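Local coordinates for protein tryptophane-5-halogenase (Microbispora sp. ATCC PTA-5024, PDB 5UAO) that catalyses the flavin-dependent chlorination of a tryptophan at indole position 5 during biosynthesis of the lanthipeptide NAI-107, at residues F328-H333 with S347-E352; L360-A365 with L390-W394. All blocks are in the same frame, centred on the assembly; numbering follows the deposited sequence.

Contact 1: F328-H333 with S347-E352; sequences FRSGRH and SYAFVE. With FAD (flavin-adenine dinucleotide), chain E.
Phe-350 crosses Phe-328 at about a right angle, its CZ over one face of the Phe-328 ring and displaced toward the rim. CB of Phe-350 sits 3.5 Å from Arg-329 O, and with CG anti to the backbone N (chi1 175°) the ring runs on from there: CD2 also passes Arg-329 O, CE2 comes 3.2 Å from Phe-328 CD1, and CZ reaches FAD C8M at 3.5 Å. Phe-350 thereby lines the FAD pocket at the dimethylbenzene end of the flavin. The two phenyl planes meet obliquely at 43°, and Phe-328 CB stands over the face of the Phe-350 ring in a CH-pi contact. With an alanine here, the face of Phe-328 and the dimethylbenzene end of the flavin would each be likely to lose a neighbour. In the backbone, Gly-331 and Phe-350 form an antiparallel hydrogen-bonded pair, Gly-331 N to Phe-350 O at 3.1 Å and Phe-350 N to Gly-331 O at 3.0 Å. Farther along, Tyr-348 O takes two donors from one residue: His-333 N, and His-333 ND1 at 2.7 Å, the latter nearly straight (172°) and above the carbonyl plane. His-333 NE2 bonds to Glu-240, which also pairs with Arg-329, so the imidazole is held at both nitrogens. Strand 331-333 is the middle of a three-stranded antiparallel sheet, between 247-249 and 349-350; helix 383-406 packs against Ala-349 and Val-351, while strand 293-299 meets Phe-328 through Val-298.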
ATOM      1  N   PHE A 328      14.668 -27.341  -7.488  1.00 24.15           N
ATOM      2  CA  PHE A 328      14.280 -26.202  -6.634  1.00 27.28           C
ATOM      3  C   PHE A 328      12.982 -26.456  -5.957  1.00 27.52           C
ATOM      4  O   PHE A 328      12.286 -27.413  -6.289  1.00 26.79           O
ATOM      5  CB  PHE A 328      14.219 -24.898  -7.435  1.00 33.48           C
ATOM      6  CG  PHE A 328      13.246 -24.921  -8.596  1.00 30.65           C
ATOM      7  CD1 PHE A 328      11.885 -24.686  -8.371  1.00 34.32           C
ATOM      8  CD2 PHE A 328      13.671 -25.193  -9.877  1.00 34.40           C
ATOM      9  CE1 PHE A 328      10.990 -24.673  -9.430  1.00 35.83           C
ATOM     10  CE2 PHE A 328      12.777 -25.162 -10.943  1.00 32.07           C
ATOM     11  CZ  PHE A 328      11.441 -24.942 -10.700  1.00 30.89           C
ATOM     12  N   ARG A 329      12.618 -25.572  -5.018  1.00 27.71           N
ATOM     13  CA  ARG A 329      11.291 -25.625  -4.430  1.00 26.49           C
ATOM     14  C   ARG A 329      10.756 -24.228  -4.255  1.00 25.63           C
ATOM     15  O   ARG A 329      11.508 -23.268  -4.029  1.00 31.87           O
ATOM     16  CB  ARG A 329      11.320 -26.392  -3.137  1.00 29.48           C
ATOM     17  CG  ARG A 329      12.185 -25.733  -2.054  1.00 30.79           C
ATOM     18  CD  ARG A 329      11.947 -26.453  -0.708  1.00 32.26           C
ATOM     19  NE  ARG A 329      12.719 -25.831   0.352  1.00 33.82           N
ATOM     20  CZ  ARG A 329      12.678 -26.199   1.628  1.00 37.93           C
ATOM     21  NH1 ARG A 329      11.870 -27.170   2.047  1.00 38.47           N
ATOM     22  NH2 ARG A 329      13.408 -25.560   2.494  1.00 37.62           N
ATOM     23  N   SER A 330       9.457 -24.077  -4.459  1.00 28.51           N
ATOM     24  CA  SER A 330       8.803 -22.768  -4.446  1.00 27.72           C
ATOM     25  C   SER A 330       8.193 -22.568  -3.091  1.00 25.87           C
ATOM     26  O   SER A 330       7.405 -23.400  -2.610  1.00 23.61           O
ATOM     27  CB  SER A 330       7.697 -22.656  -5.525  1.00 32.21           C
ATOM     28  OG  SER A 330       8.280 -22.681  -6.816  1.00 40.66           O
ATOM     29  N   GLY A 331       8.479 -21.429  -2.501  1.00 25.44           N
ATOM     30  CA  GLY A 331       8.024 -21.148  -1.148  1.00 24.91           C
ATOM     31  C   GLY A 331       8.895 -20.147  -0.495  1.00 26.46           C
ATOM     32  O   GLY A 331       9.840 -19.674  -1.084  1.00 25.02           O
ATOM     33  N   ARG A 332       8.536 -19.786   0.722  1.00 26.16           N
ATOM     34  CA  ARG A 332       9.324 -18.866   1.502  1.00 26.06           C
ATOM     35  C   ARG A 332       9.396 -19.397   2.928  1.00 25.77           C
ATOM     36  O   ARG A 332       8.568 -20.178   3.329  1.00 29.27           O
ATOM     37  CB  ARG A 332       8.750 -17.467   1.492  1.00 25.77           C
ATOM     38  CG  ARG A 332       7.379 -17.322   2.123  1.00 27.28           C
ATOM     39  CD  ARG A 332       7.085 -15.848   2.399  1.00 27.18           C
ATOM     40  NE  ARG A 332       5.704 -15.678   2.875  1.00 27.19           N
ATOM     41  CZ  ARG A 332       5.351 -15.792   4.152  1.00 29.31           C
ATOM     42  NH1 ARG A 332       6.258 -15.960   5.120  1.00 29.41           N
ATOM     43  NH2 ARG A 332       4.103 -15.643   4.482  1.00 29.41           N
ATOM     44  N   HIS A 333      10.385 -18.948   3.693  1.00 26.70           N
ATOM     45  CA  HIS A 333      10.414 -19.156   5.122  1.00 24.49           C
ATOM     46  C   HIS A 333       9.514 -18.157   5.839  1.00 28.66           C
ATOM     47  O   HIS A 333       9.099 -17.154   5.264  1.00 27.06           O
ATOM     48  CB  HIS A 333      11.810 -19.106   5.622  1.00 24.73           C
ATOM     49  CG  HIS A 333      12.629 -20.257   5.152  1.00 26.21           C
ATOM     50  ND1 HIS A 333      13.196 -20.305   3.897  1.00 26.04           N
ATOM     51  CD2 HIS A 333      12.931 -21.420   5.751  1.00 25.28           C
ATOM     52  CE1 HIS A 333      13.848 -21.442   3.757  1.00 26.17           C
ATOM     53  NE2 HIS A 333      13.691 -22.141   4.869  1.00 25.99           N
ATOM     54  N   SER A 347      18.155 -18.840   0.165  1.00 23.48           N
ATOM     55  CA  SER A 347      18.030 -19.211   1.565  1.00 24.21           C
ATOM     56  C   SER A 347      16.715 -18.783   2.210  1.00 24.73           C
ATOM     57  O   SER A 347      16.273 -19.457   3.149  1.00 23.84           O
ATOM     58  CB  SER A 347      19.189 -18.628   2.374  1.00 28.74           C
ATOM     59  OG  SER A 347      19.221 -17.227   2.160  1.00 27.24           O
ATOM     60  N   TYR A 348      16.093 -17.706   1.711  1.00 23.77           N
ATOM     61  CA  TYR A 348      14.834 -17.203   2.240  1.00 23.21           C
ATOM     62  C   TYR A 348      13.657 -17.723   1.471  1.00 23.97           C
ATOM     63  O   TYR A 348      12.757 -18.324   2.063  1.00 23.74           O
ATOM     64  CB  TYR A 348      14.786 -15.683   2.344  1.00 23.37           C
ATOM     65  CG  TYR A 348      13.416 -15.157   2.759  1.00 24.47           C
ATOM     66  CD1 TYR A 348      12.864 -15.466   4.009  1.00 25.14           C
ATOM     67  CD2 TYR A 348      12.618 -14.449   1.849  1.00 26.91           C
ATOM     68  CE1 TYR A 348      11.585 -15.030   4.367  1.00 24.33           C
ATOM     69  CE2 TYR A 348      11.389 -13.993   2.210  1.00 27.13           C
ATOM     70  CZ  TYR A 348      10.857 -14.272   3.467  1.00 28.02           C
ATOM     71  OH  TYR A 348       9.586 -13.813   3.794  1.00 27.57           O
ATOM     72  N   ALA A 349      13.658 -17.552   0.164  1.00 21.69           N
ATOM     73  CA  ALA A 349      12.497 -17.823  -0.666  1.00 24.23           C
ATOM     74  C   ALA A 349      12.889 -18.028  -2.109  1.00 26.95           C
ATOM     75  O   ALA A 349      13.946 -17.547  -2.522  1.00 28.00           O
ATOM     76  CB  ALA A 349      11.518 -16.633  -0.605  1.00 23.79           C
ATOM     77  N   PHE A 350      11.994 -18.631  -2.899  1.00 27.19           N
ATOM     78  CA  PHE A 350      12.260 -18.871  -4.350  1.00 26.86           C
ATOM     79  C   PHE A 350      10.938 -19.085  -5.032  1.00 29.03           C
ATOM     80  O   PHE A 350      10.081 -19.730  -4.475  1.00 25.35           O
ATOM     81  CB  PHE A 350      13.075 -20.143  -4.574  1.00 31.68           C
ATOM     82  CG  PHE A 350      13.275 -20.496  -6.039  1.00 32.04           C
ATOM     83  CD1 PHE A 350      14.329 -19.957  -6.734  1.00 39.03           C
ATOM     84  CD2 PHE A 350      12.374 -21.283  -6.717  1.00 28.95           C
ATOM     85  CE1 PHE A 350      14.507 -20.241  -8.069  1.00 42.68           C
ATOM     86  CE2 PHE A 350      12.537 -21.542  -8.053  1.00 32.96           C
ATOM     87  CZ  PHE A 350      13.589 -21.014  -8.731  1.00 35.04           C
ATOM     88  N   VAL A 351      10.751 -18.496  -6.197  1.00 28.69           N
ATOM     89  CA  VAL A 351       9.684 -18.937  -7.133  1.00 31.07           C
ATOM     90  C   VAL A 351      10.342 -19.134  -8.492  1.00 29.92           C
ATOM     91  O   VAL A 351      11.429 -18.585  -8.778  1.00 29.73           O
ATOM     92  CB  VAL A 351       8.559 -17.917  -7.296  1.00 32.52           C
ATOM     93  CG1 VAL A 351       7.801 -17.750  -5.999  1.00 32.80           C
ATOM     94  CG2 VAL A 351       9.103 -16.578  -7.804  1.00 32.56           C
ATOM     95  N   GLU A 352       9.694 -19.913  -9.340  1.00 32.67           N
ATOM     96  CA  GLU A 352      10.235 -20.217 -10.662  1.00 36.25           C
ATOM     97  C   GLU A 352      10.392 -18.908 -11.418  1.00 30.26           C
ATOM     98  O   GLU A 352       9.724 -17.897 -11.079  1.00 28.74           O
ATOM     99  CB  GLU A 352       9.345 -21.154 -11.417  1.00 36.48           C
ATOM    100  CG  GLU A 352       7.932 -20.675 -11.688  1.00 38.58           C
ATOM    101  CD  GLU A 352       7.038 -21.835 -12.034  1.00 38.75           C
ATOM    102  OE1 GLU A 352       7.063 -22.369 -13.151  1.00 34.41           O
ATOM    103  OE2 GLU A 352       6.310 -22.274 -11.139  1.00 44.85           O
TER
HETATM  104  PA  FAD E 601      23.459 -19.882  -4.681  1.00 32.79           P
HETATM  105  O1A FAD E 601      23.771 -19.327  -6.071  1.00 37.55           O
HETATM  106  O2A FAD E 601      22.888 -21.297  -4.465  1.00 33.33           O
HETATM  107  O5B FAD E 601      24.722 -19.650  -3.714  1.00 37.74           O
HETATM  108  C5B FAD E 601      24.921 -20.275  -2.462  1.00 31.35           C
HETATM  109  C4B FAD E 601      26.329 -19.937  -2.007  1.00 31.55           C
HETATM  110  O4B FAD E 601      26.310 -20.416  -0.659  1.00 31.50           O
HETATM  111  C3B FAD E 601      27.507 -20.632  -2.720  1.00 31.20           C
HETATM  112  O3B FAD E 601      28.687 -19.707  -2.941  1.00 29.91           O
HETATM  113  C2B FAD E 601      27.894 -21.759  -1.756  1.00 34.57           C
HETATM  114  O2B FAD E 601      29.309 -22.205  -1.828  1.00 34.22           O
HETATM  115  C1B FAD E 601      27.541 -21.106  -0.419  1.00 31.32           C
HETATM  116  N9A FAD E 601      27.396 -22.116   0.657  1.00 35.00           N
HETATM  117  C8A FAD E 601      26.381 -23.019   0.799  1.00 35.38           C
HETATM  118  N7A FAD E 601      26.592 -23.760   1.922  1.00 34.42           N
HETATM  119  C5A FAD E 601      27.758 -23.332   2.467  1.00 32.01           C
HETATM  120  C6A FAD E 601      28.563 -23.745   3.610  1.00 31.36           C
HETATM  121  N6A FAD E 601      28.128 -24.761   4.413  1.00 31.74           N
HETATM  122  N1A FAD E 601      29.673 -23.063   3.850  1.00 33.27           N
HETATM  123  C2A FAD E 601      30.096 -22.039   3.083  1.00 34.96           C
HETATM  124  N3A FAD E 601      29.414 -21.637   2.009  1.00 34.28           N
HETATM  125  C4A FAD E 601      28.264 -22.249   1.671  1.00 32.21           C
HETATM  126  N1  FAD E 601      16.508 -14.996 -10.793  1.00 39.47           N
HETATM  127  C2  FAD E 601      16.365 -13.927 -11.647  1.00 41.62           C
HETATM  128  O2  FAD E 601      16.435 -12.734 -11.207  1.00 31.15           O
HETATM  129  N3  FAD E 601      16.161 -14.109 -12.980  1.00 37.87           N
HETATM  130  C4  FAD E 601      16.087 -15.326 -13.557  1.00 39.80           C
HETATM  131  O4  FAD E 601      15.875 -15.388 -14.808  1.00 34.89           O
HETATM  132  C4X FAD E 601      16.243 -16.526 -12.668  1.00 36.66           C
HETATM  133  N5  FAD E 601      16.125 -17.807 -13.115  1.00 41.47           N
HETATM  134  C5X FAD E 601      16.265 -18.878 -12.297  1.00 35.51           C
HETATM  135  C6  FAD E 601      16.133 -20.157 -12.822  1.00 37.06           C
HETATM  136  C7  FAD E 601      16.235 -21.276 -12.015  1.00 35.95           C
HETATM  137  C7M FAD E 601      16.125 -22.674 -12.550  1.00 34.41           C
HETATM  138  C8  FAD E 601      16.542 -21.120 -10.596  1.00 40.44           C
HETATM  139  C8M FAD E 601      16.664 -22.356  -9.729  1.00 45.28           C
HETATM  140  C9  FAD E 601      16.664 -19.846 -10.068  1.00 41.77           C
HETATM  141  C9A FAD E 601      16.521 -18.690 -10.838  1.00 37.74           C
HETATM  142  N10 FAD E 601      16.627 -17.365 -10.289  1.00 38.01           N
HETATM  143  C10 FAD E 601      16.468 -16.281 -11.210  1.00 39.03           C
HETATM  144  C1' FAD E 601      16.979 -17.011  -8.879  1.00 43.27           C
HETATM  145  C2' FAD E 601      18.521 -16.585  -8.996  1.00 45.31           C
HETATM  146  O2' FAD E 601      19.082 -17.709  -9.663  1.00 49.86           O
HETATM  147  C3' FAD E 601      19.691 -16.532  -7.950  1.00 54.39           C
HETATM  148  O3' FAD E 601      21.105 -16.503  -8.376  1.00 40.54           O
HETATM  149  C4' FAD E 601      19.866 -17.911  -7.383  1.00 61.54           C
HETATM  150  O4' FAD E 601      18.816 -18.808  -7.856  1.00 49.34           O
HETATM  151  C5' FAD E 601      20.071 -17.706  -5.882  1.00 52.71           C
HETATM  152  O5' FAD E 601      21.326 -17.143  -5.633  1.00 37.04           O
HETATM  153  P   FAD E 601      21.906 -17.487  -4.142  1.00 35.42           P
HETATM  154  O1P FAD E 601      20.850 -17.304  -3.139  1.00 31.95           O
HETATM  155  O2P FAD E 601      23.124 -16.573  -4.078  1.00 34.83           O
HETATM  156  O3P FAD E 601      22.261 -19.013  -3.983  1.00 34.32           O
HETATM  157  O   HOH W   1       7.730 -21.201  -8.682  1.00 46.25           O

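Contact 2: L360-A365 with L390-W394; sequences LMIATA and LAHRW
Met-361 lies along the indole of Trp-394, the two side chains sliding past each other in opposite directions. Its CB is 3.4 Å from Trp-394 CZ2, and CG stands over the six-membered ring, 4.0 Å from the centroid. With the chain bent at chi2 (-43°) and chi3 (-63°), SD lies above the five-membered ring, 4.8 Å from its centroid, a Met-aromatic contact. CE comes 3.5 Å from Trp-394 NE1 and also touches Arg-393 CB and Leu-390 CD2, while SD also sits over one face of the Arg-393 guanidinium. The interface is a nearly antiparallel helix pair, its local axes 11.5 Å apart and 164° between directions, a spacing filled by these long side chains. At the guanidinium edge comes Leu-360 CD2. Thr-364 OG1 is close to Arg-393 NH2, but the angle is poor for a hydrogen bond; the hydroxyl donates to Leu-360 O at 2.9 Å, reaching it from the opposite face to Thr-364 N. A water bridges the helices, donating to Met-361 O and accepting from Trp-394 NE1 at 3.0 Å in the indole plane. Farther out, Tyr-348 packs edge-to-face with Trp-394, Met-342 of strand 341-343 touches Ala-365 and Leu-390, and helix 76-85 meets Leu-360 through Tyr-77.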
ATOM      1  N   LEU A 360      15.284  -9.164  -8.272  1.00 23.80           N
ATOM      2  CA  LEU A 360      14.489  -8.107  -7.686  1.00 24.27           C
ATOM      3  C   LEU A 360      14.329  -8.303  -6.222  1.00 23.50           C
ATOM      4  O   LEU A 360      14.434  -7.369  -5.444  1.00 25.01           O
ATOM      5  CB  LEU A 360      13.092  -8.092  -8.342  1.00 24.02           C
ATOM      6  CG  LEU A 360      12.025  -7.169  -7.725  1.00 25.64           C
ATOM      7  CD1 LEU A 360      12.424  -5.695  -7.751  1.00 29.60           C
ATOM      8  CD2 LEU A 360      10.713  -7.295  -8.443  1.00 26.39           C
ATOM      9  N   MET A 361      13.956  -9.511  -5.810  1.00 22.40           N
ATOM     10  CA  MET A 361      13.752  -9.775  -4.401  1.00 23.28           C
ATOM     11  C   MET A 361      15.017  -9.815  -3.554  1.00 22.33           C
ATOM     12  O   MET A 361      14.961  -9.572  -2.310  1.00 24.34           O
ATOM     13  CB  MET A 361      12.921 -11.039  -4.243  1.00 23.84           C
ATOM     14  CG  MET A 361      11.477 -10.819  -4.647  1.00 25.36           C
ATOM     15  SD  MET A 361      10.639  -9.264  -4.116  1.00 31.99           S
ATOM     16  CE  MET A 361      10.678  -9.425  -2.313  1.00 31.21           C
ATOM     17  N   ILE A 362      16.121 -10.199  -4.188  1.00 21.80           N
ATOM     18  CA  ILE A 362      17.418 -10.103  -3.565  1.00 22.82           C
ATOM     19  C   ILE A 362      17.638  -8.618  -3.313  1.00 24.46           C
ATOM     20  O   ILE A 362      17.970  -8.211  -2.189  1.00 24.16           O
ATOM     21  CB  ILE A 362      18.547 -10.702  -4.398  1.00 23.06           C
ATOM     22  CG1 ILE A 362      18.542 -12.221  -4.209  1.00 23.85           C
ATOM     23  CG2 ILE A 362      19.902 -10.120  -3.987  1.00 24.55           C
ATOM     24  CD1 ILE A 362      19.263 -13.025  -5.255  1.00 25.48           C
ATOM     25  N   ALA A 363      17.479  -7.798  -4.369  1.00 25.49           N
ATOM     26  CA  ALA A 363      17.769  -6.368  -4.233  1.00 25.14           C
ATOM     27  C   ALA A 363      16.890  -5.722  -3.115  1.00 26.80           C
ATOM     28  O   ALA A 363      17.312  -4.829  -2.306  1.00 26.91           O
ATOM     29  CB  ALA A 363      17.559  -5.677  -5.547  1.00 27.56           C
ATOM     30  N   THR A 364      15.639  -6.128  -3.058  1.00 25.20           N
ATOM     31  CA  THR A 364      14.731  -5.611  -2.052  1.00 26.21           C
ATOM     32  C   THR A 364      15.164  -6.008  -0.653  1.00 27.55           C
ATOM     33  O   THR A 364      15.181  -5.163   0.254  1.00 30.18           O
ATOM     34  CB  THR A 364      13.271  -6.181  -2.292  1.00 25.97           C
ATOM     35  OG1 THR A 364      12.793  -5.839  -3.613  1.00 27.03           O
ATOM     36  CG2 THR A 364      12.350  -5.660  -1.292  1.00 26.48           C
ATOM     37  N   ALA A 365      15.497  -7.292  -0.446  1.00 24.56           N
ATOM     38  CA  ALA A 365      16.029  -7.765   0.839  1.00 23.62           C
ATOM     39  C   ALA A 365      17.312  -7.024   1.246  1.00 25.94           C
ATOM     40  O   ALA A 365      17.480  -6.640   2.415  1.00 27.66           O
ATOM     41  CB  ALA A 365      16.290  -9.284   0.782  1.00 24.55           C
ATOM     42  N   LEU A 390       8.713  -8.458   3.622  1.00 23.40           N
ATOM     43  CA  LEU A 390       9.144  -9.514   2.688  1.00 27.06           C
ATOM     44  C   LEU A 390       8.096 -10.594   2.446  1.00 26.11           C
ATOM     45  O   LEU A 390       7.899 -11.036   1.296  1.00 26.52           O
ATOM     46  CB  LEU A 390      10.487 -10.129   3.137  1.00 26.68           C
ATOM     47  CG  LEU A 390      11.683  -9.214   2.792  1.00 28.91           C
ATOM     48  CD1 LEU A 390      12.916  -9.580   3.610  1.00 32.60           C
ATOM     49  CD2 LEU A 390      11.957  -9.202   1.306  1.00 28.85           C
ATOM     50  N   ALA A 391       7.448 -11.045   3.490  1.00 24.81           N
ATOM     51  CA  ALA A 391       6.385 -12.034   3.322  1.00 25.65           C
ATOM     52  C   ALA A 391       5.304 -11.476   2.362  1.00 26.58           C
ATOM     53  O   ALA A 391       4.750 -12.208   1.550  1.00 25.56           O
ATOM     54  CB  ALA A 391       5.714 -12.370   4.670  1.00 29.06           C
ATOM     55  N   HIS A 392       4.938 -10.216   2.524  1.00 24.21           N
ATOM     56  CA  HIS A 392       3.802  -9.677   1.747  1.00 28.33           C
ATOM     57  C   HIS A 392       4.193  -9.593   0.232  1.00 26.73           C
ATOM     58  O   HIS A 392       3.421  -9.912  -0.673  1.00 24.10           O
ATOM     59  CB  HIS A 392       3.465  -8.268   2.291  1.00 33.03           C
ATOM     60  CG  HIS A 392       2.443  -7.545   1.482  1.00 42.84           C
ATOM     61  ND1 HIS A 392       1.120  -7.922   1.462  1.00 55.91           N
ATOM     62  CD2 HIS A 392       2.549  -6.514   0.613  1.00 50.26           C
ATOM     63  CE1 HIS A 392       0.441  -7.121   0.660  1.00 50.17           C
ATOM     64  NE2 HIS A 392       1.284  -6.252   0.142  1.00 48.36           N
ATOM     65  N   ARG A 393       5.408  -9.144  -0.011  1.00 24.31           N
ATOM     66  CA  ARG A 393       5.932  -9.006  -1.371  1.00 25.29           C
ATOM     67  C   ARG A 393       6.032 -10.386  -2.037  1.00 25.86           C
ATOM     68  O   ARG A 393       5.558 -10.553  -3.150  1.00 24.86           O
ATOM     69  CB  ARG A 393       7.304  -8.296  -1.361  1.00 26.25           C
ATOM     70  CG  ARG A 393       7.146  -6.764  -1.438  1.00 32.42           C
ATOM     71  CD  ARG A 393       7.052  -6.287  -2.943  1.00 34.51           C
ATOM     72  NE  ARG A 393       8.230  -5.450  -3.125  1.00 40.60           N
ATOM     73  CZ  ARG A 393       8.999  -5.325  -4.161  1.00 46.12           C
ATOM     74  NH1 ARG A 393       8.752  -5.895  -5.322  1.00 46.87           N
ATOM     75  NH2 ARG A 393      10.047  -4.536  -4.010  1.00 58.83           N
ATOM     76  N   TRP A 394       6.595 -11.393  -1.344  1.00 24.14           N
ATOM     77  CA  TRP A 394       6.721 -12.716  -1.930  1.00 22.60           C
ATOM     78  C   TRP A 394       5.352 -13.381  -2.177  1.00 24.06           C
ATOM     79  O   TRP A 394       5.091 -13.985  -3.224  1.00 24.57           O
ATOM     80  CB  TRP A 394       7.634 -13.567  -1.062  1.00 24.73           C
ATOM     81  CG  TRP A 394       9.091 -13.376  -1.301  1.00 25.45           C
ATOM     82  CD1 TRP A 394       9.933 -12.544  -0.635  1.00 23.52           C
ATOM     83  CD2 TRP A 394       9.883 -14.053  -2.284  1.00 26.44           C
ATOM     84  NE1 TRP A 394      11.215 -12.693  -1.102  1.00 27.81           N
ATOM     85  CE2 TRP A 394      11.214 -13.593  -2.133  1.00 27.57           C
ATOM     86  CE3 TRP A 394       9.599 -14.963  -3.305  1.00 27.68           C
ATOM     87  CZ2 TRP A 394      12.268 -14.053  -2.934  1.00 28.24           C
ATOM     88  CZ3 TRP A 394      10.671 -15.438  -4.107  1.00 29.27           C
ATOM     89  CH2 TRP A 394      11.972 -14.941  -3.931  1.00 27.48           C
TER
HETATM   90  O   HOH W   2      13.957 -11.630  -0.639  1.00 23.83           O

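How the contacts relate
Both contacts are buried, with centres about 11 Å apart, and they follow one another along the chain: strand 349-350 of contact 1 leads into helix 358-372 of contact 2. They share no segment but meet directly, since Trp-394 receives Ala-349 CB at its CE2 (3.4 Å) and Ala-391 CB packs on the guanidinium carbon of Arg-332. Contact 1 is held by paired backbone bonds and a doubly used carbonyl, and it brings an aromatic side chain to the flavin. Contact 2 relies on apolar and sulfur packing with one bridging water; its Leu-360 side chain stays about 6 Å from FAD. Helix 383-406 therefore packs against both the small sheet and helix 358-372.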